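Side-chain contact in 16S rRNA (adenine(1408)-N(1))-methyltransferase (Escherichia coli, PDB 3P2E), which methylates N1 of adenine 1408 in the 16S rRNA of assembled 30S subunits, using S-adenosyl-L-methionine, and so confers resistance to various aminoglycosides: residues A[38-43]-A[62-67]. Residues are numbered along the deposited sequence; the frame is centred on the assembly and turned at random.
Sequences NIYKLA and FDISKK. With SAH (S-adenosyl-L-homocysteine), chain C.
Tyr40 reaches across from helix 37-44, and its ring overlaps Ile64 and the aliphatic chain of Lys67, two residues one turn apart on helix 62-68. The inner part of the ring meets Ile64: Tyr40 CD1 lies 4.0 Å from Ile64 CG2. The outer part meets Lys67. Tyr40 CE1 is 3.9 Å from Lys67 CD, and Tyr40 CZ is 3.6 Å from Lys67 CE. Both partners approach the ring obliquely. The long axis of Tyr40 crosses the lysine chain at about a right angle. Tyr40 CG stands anti to the backbone N (chi1 -175°), which swings the ring across to Ile64 and Lys67. Lys67 is extended along its whole length, and its methylenes run past the phenol end of the tyrosine.

No hydrogen bond joins the two helices here. Lys67 CE comes within 3.3 Å of Tyr40 OH, but Lys67 NZ is 4.0 Å from that oxygen and is not bonded to it. The hydroxyl is instead hydrogen-bonded to Gly75 O. That bond ties the far end of the ring to the loop before strand 80-83.

On the same helix, Asn38 faces the cofactor pocket. Its ND2 lies 2.9 Å from OXT of S-adenosylhomocysteine, and its OD1 accepts a hydrogen bond from Ser195 N. The Tyr40 contact is separate from this site. It bridges two helices of the Rossmann-like methyltransferase fold. Beside it, Ile39 and Ile64 both pack on Phe82 of strand 80-83, and Ile39 also touches Tyr51 of the adjacent parallel strand 49-54.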
ATOM      1  N   ASN A  38       7.014  -1.701  -6.528  1.00 14.60           N
ATOM      2  CA  ASN A  38       5.659  -1.479  -7.021  1.00 15.75           C
ATOM      3  C   ASN A  38       5.321   0.003  -6.973  1.00 16.02           C
ATOM      4  O   ASN A  38       4.761   0.552  -7.925  1.00 16.34           O
ATOM      5  CB  ASN A  38       4.630  -2.255  -6.191  1.00 15.85           C
ATOM      6  CG  ASN A  38       4.731  -3.755  -6.385  1.00 16.33           C
ATOM      7  OD1 ASN A  38       5.177  -4.232  -7.434  1.00 14.48           O
ATOM      8  ND2 ASN A  38       4.294  -4.511  -5.378  1.00 17.24           N
ATOM      9  N   ILE A  39       5.676   0.649  -5.866  1.00 14.67           N
ATOM     10  CA  ILE A  39       5.388   2.064  -5.690  1.00 17.11           C
ATOM     11  C   ILE A  39       6.221   2.903  -6.656  1.00 15.70           C
ATOM     12  O   ILE A  39       5.761   3.935  -7.145  1.00 16.47           O
ATOM     13  CB  ILE A  39       5.667   2.512  -4.229  1.00 32.03           C
ATOM     14  CG1 ILE A  39       4.910   3.804  -3.925  1.00 38.41           C
ATOM     15  CG2 ILE A  39       7.153   2.709  -4.010  1.00 36.62           C
ATOM     16  CD1 ILE A  39       3.417   3.621  -3.836  1.00 38.29           C
ATOM     17  N   TYR A  40       7.442   2.448  -6.935  1.00 15.47           N
ATOM     18  CA  TYR A  40       8.328   3.158  -7.855  1.00 14.55           C
ATOM     19  C   TYR A  40       7.680   3.211  -9.237  1.00 15.07           C
ATOM     20  O   TYR A  40       7.726   4.237  -9.910  1.00 16.35           O
ATOM     21  CB  TYR A  40       9.687   2.451  -7.960  1.00 16.90           C
ATOM     22  CG  TYR A  40      10.698   3.201  -8.806  1.00 20.27           C
ATOM     23  CD1 TYR A  40      11.601   4.089  -8.224  1.00 19.52           C
ATOM     24  CD2 TYR A  40      10.714   3.061 -10.193  1.00 20.87           C
ATOM     25  CE1 TYR A  40      12.495   4.825  -9.006  1.00 20.78           C
ATOM     26  CE2 TYR A  40      11.601   3.795 -10.985  1.00 22.14           C
ATOM     27  CZ  TYR A  40      12.486   4.674 -10.385  1.00 22.66           C
ATOM     28  OH  TYR A  40      13.350   5.415 -11.163  1.00 22.80           O
ATOM     29  N   LYS A  41       7.077   2.105  -9.659  1.00 16.46           N
ATOM     30  CA  LYS A  41       6.430   2.053 -10.967  1.00 16.52           C
ATOM     31  C   LYS A  41       5.202   2.950 -11.004  1.00 16.48           C
ATOM     32  O   LYS A  41       4.957   3.630 -11.999  1.00 17.75           O
ATOM     33  CB  LYS A  41       6.034   0.616 -11.324  1.00 21.38           C
ATOM     34  CG  LYS A  41       5.378   0.494 -12.698  1.00 24.36           C
ATOM     35  CD  LYS A  41       5.108  -0.958 -13.075  1.00 28.32           C
ATOM     36  CE  LYS A  41       4.485  -1.054 -14.459  1.00 28.88           C
ATOM     37  NZ  LYS A  41       4.220  -2.461 -14.861  1.00 32.06           N
ATOM     38  N   LEU A  42       4.420   2.953  -9.930  1.00 18.25           N
ATOM     39  CA  LEU A  42       3.233   3.806  -9.890  1.00 18.57           C
ATOM     40  C   LEU A  42       3.643   5.269  -9.987  1.00 19.28           C
ATOM     41  O   LEU A  42       3.046   6.053 -10.732  1.00 19.09           O
ATOM     42  CB  LEU A  42       2.466   3.606  -8.584  1.00 17.03           C
ATOM     43  CG  LEU A  42       1.783   2.258  -8.376  1.00 19.52           C
ATOM     44  CD1 LEU A  42       1.061   2.263  -7.030  1.00 21.14           C
ATOM     45  CD2 LEU A  42       0.802   2.002  -9.507  1.00 22.52           C
ATOM     46  N   ALA A  43       4.671   5.623  -9.226  1.00 14.92           N
ATOM     47  CA  ALA A  43       5.175   6.989  -9.171  1.00 15.81           C
ATOM     48  C   ALA A  43       5.763   7.467 -10.487  1.00 17.07           C
ATOM     49  O   ALA A  43       5.548   8.609 -10.888  1.00 16.56           O
ATOM     50  CB  ALA A  43       6.213   7.104  -8.073  1.00 18.97           C
ATOM     51  N   PHE A  62      16.243  -0.346   1.016  1.00 17.16           N
ATOM     52  CA  PHE A  62      17.486   0.364   0.735  1.00 17.32           C
ATOM     53  C   PHE A  62      17.817   0.615  -0.733  1.00 17.82           C
ATOM     54  O   PHE A  62      18.198   1.725  -1.101  1.00 18.51           O
ATOM     55  CB  PHE A  62      18.665  -0.353   1.407  1.00 21.33           C
ATOM     56  CG  PHE A  62      18.695  -0.205   2.905  1.00 22.34           C
ATOM     57  CD1 PHE A  62      17.794   0.633   3.560  1.00 22.86           C
ATOM     58  CD2 PHE A  62      19.643  -0.887   3.663  1.00 23.76           C
ATOM     59  CE1 PHE A  62      17.837   0.788   4.943  1.00 23.39           C
ATOM     60  CE2 PHE A  62      19.693  -0.738   5.046  1.00 23.99           C
ATOM     61  CZ  PHE A  62      18.787   0.103   5.687  1.00 24.05           C
ATOM     62  N   ASP A  63      17.686  -0.403  -1.574  1.00 17.14           N
ATOM     63  CA  ASP A  63      18.014  -0.223  -2.986  1.00 19.95           C
ATOM     64  C   ASP A  63      17.151   0.820  -3.680  1.00 18.51           C
ATOM     65  O   ASP A  63      17.671   1.739  -4.313  1.00 18.96           O
ATOM     66  CB  ASP A  63      17.927  -1.558  -3.725  1.00 42.77           C
ATOM     67  CG  ASP A  63      19.182  -2.393  -3.554  1.00 48.54           C
ATOM     68  OD1 ASP A  63      19.626  -2.568  -2.399  1.00 51.73           O
ATOM     69  OD2 ASP A  63      19.723  -2.873  -4.572  1.00 52.85           O
ATOM     70  N   ILE A  64      15.835   0.689  -3.569  1.00 19.18           N
ATOM     71  CA  ILE A  64      14.960   1.655  -4.215  1.00 17.25           C
ATOM     72  C   ILE A  64      15.019   3.019  -3.524  1.00 17.28           C
ATOM     73  O   ILE A  64      14.867   4.052  -4.168  1.00 16.59           O
ATOM     74  CB  ILE A  64      13.502   1.147  -4.262  1.00 18.53           C
ATOM     75  CG1 ILE A  64      13.412  -0.076  -5.181  1.00 17.92           C
ATOM     76  CG2 ILE A  64      12.577   2.255  -4.762  1.00 18.10           C
ATOM     77  CD1 ILE A  64      13.882   0.179  -6.610  1.00 20.35           C
ATOM     78  N   SER A  65      15.253   3.024  -2.216  1.00 16.45           N
ATOM     79  CA  SER A  65      15.345   4.279  -1.486  1.00 16.10           C
ATOM     80  C   SER A  65      16.559   5.062  -1.986  1.00 17.33           C
ATOM     81  O   SER A  65      16.514   6.286  -2.104  1.00 17.56           O
ATOM     82  CB  SER A  65      15.485   4.019   0.015  1.00 17.07           C
ATOM     83  OG  SER A  65      15.623   5.239   0.715  1.00 19.32           O
ATOM     84  N   LYS A  66      17.642   4.347  -2.280  1.00 16.55           N
ATOM     85  CA  LYS A  66      18.860   4.978  -2.783  1.00 18.42           C
ATOM     86  C   LYS A  66      18.635   5.478  -4.205  1.00 19.13           C
ATOM     87  O   LYS A  66      19.208   6.485  -4.619  1.00 21.06           O
ATOM     88  CB  LYS A  66      20.024   3.981  -2.763  1.00 23.05           C
ATOM     89  CG  LYS A  66      20.599   3.729  -1.374  1.00 27.59           C
ATOM     90  CD  LYS A  66      21.476   2.479  -1.344  1.00 31.83           C
ATOM     91  CE  LYS A  66      22.618   2.560  -2.342  1.00 35.11           C
ATOM     92  NZ  LYS A  66      23.396   1.286  -2.370  1.00 37.39           N
ATOM     93  N   LYS A  67      17.792   4.773  -4.947  1.00 16.94           N
ATOM     94  CA  LYS A  67      17.506   5.146  -6.324  1.00 18.55           C
ATOM     95  C   LYS A  67      16.678   6.424  -6.446  1.00 18.85           C
ATOM     96  O   LYS A  67      16.979   7.278  -7.277  1.00 19.14           O
ATOM     97  CB  LYS A  67      16.785   3.997  -7.039  1.00 25.32           C
ATOM     98  CG  LYS A  67      16.522   4.253  -8.514  1.00 27.32           C
ATOM     99  CD  LYS A  67      15.962   3.015  -9.200  1.00 31.05           C
ATOM    100  CE  LYS A  67      15.816   3.238 -10.702  1.00 32.01           C
ATOM    101  NZ  LYS A  67      15.426   1.996 -11.421  1.00 36.51           N
TER
HETATM  102  N   SAH C6732       3.309  -5.167  -1.138  1.00 14.04           N
HETATM  103  CA  SAH C6732       4.426  -5.949  -1.231  1.00 14.61           C
HETATM  104  CB  SAH C6732       4.368  -7.078  -0.199  1.00 16.50           C
HETATM  105  CG  SAH C6732       5.645  -7.774   0.169  1.00 15.03           C
HETATM  106  SD  SAH C6732       5.553  -9.066   1.364  1.00 18.09           S
HETATM  107  C   SAH C6732       4.603  -6.424  -2.739  1.00 17.03           C
HETATM  108  O   SAH C6732       5.740  -6.582  -2.892  1.00 18.93           O
HETATM  109  OXT SAH C6732       3.751  -6.583  -3.492  1.00 15.88           O
HETATM  110  C5' SAH C6732       4.586  -8.577   2.798  1.00 15.92           C
HETATM  111  C4' SAH C6732       5.159  -7.184   3.334  1.00 18.07           C
HETATM  112  O4' SAH C6732       4.213  -6.848   4.357  1.00 19.53           O
HETATM  113  C3' SAH C6732       6.533  -7.249   3.970  1.00 15.96           C
HETATM  114  O3' SAH C6732       7.444  -6.298   3.335  1.00 18.26           O
HETATM  115  C2' SAH C6732       6.267  -6.991   5.499  1.00 17.56           C
HETATM  116  O2' SAH C6732       7.285  -6.314   6.202  1.00 14.87           O
HETATM  117  C1' SAH C6732       4.933  -6.215   5.462  1.00 17.48           C
HETATM  118  N9  SAH C6732       4.111  -6.338   6.731  1.00 17.73           N
HETATM  119  C8  SAH C6732       3.802  -7.517   7.423  1.00 19.19           C
HETATM  120  N7  SAH C6732       3.116  -7.294   8.530  1.00 20.46           N
HETATM  121  C5  SAH C6732       2.989  -5.865   8.521  1.00 19.57           C
HETATM  122  C6  SAH C6732       2.323  -5.061   9.509  1.00 20.15           C
HETATM  123  N6  SAH C6732       1.722  -5.600  10.596  1.00 20.59           N
HETATM  124  N1  SAH C6732       2.354  -3.702   9.246  1.00 19.38           N
HETATM  125  C2  SAH C6732       2.978  -3.154   8.118  1.00 16.59           C
HETATM  126  N3  SAH C6732       3.620  -3.943   7.168  1.00 16.65           N
HETATM  127  C4  SAH C6732       3.574  -5.285   7.457  1.00 18.29           C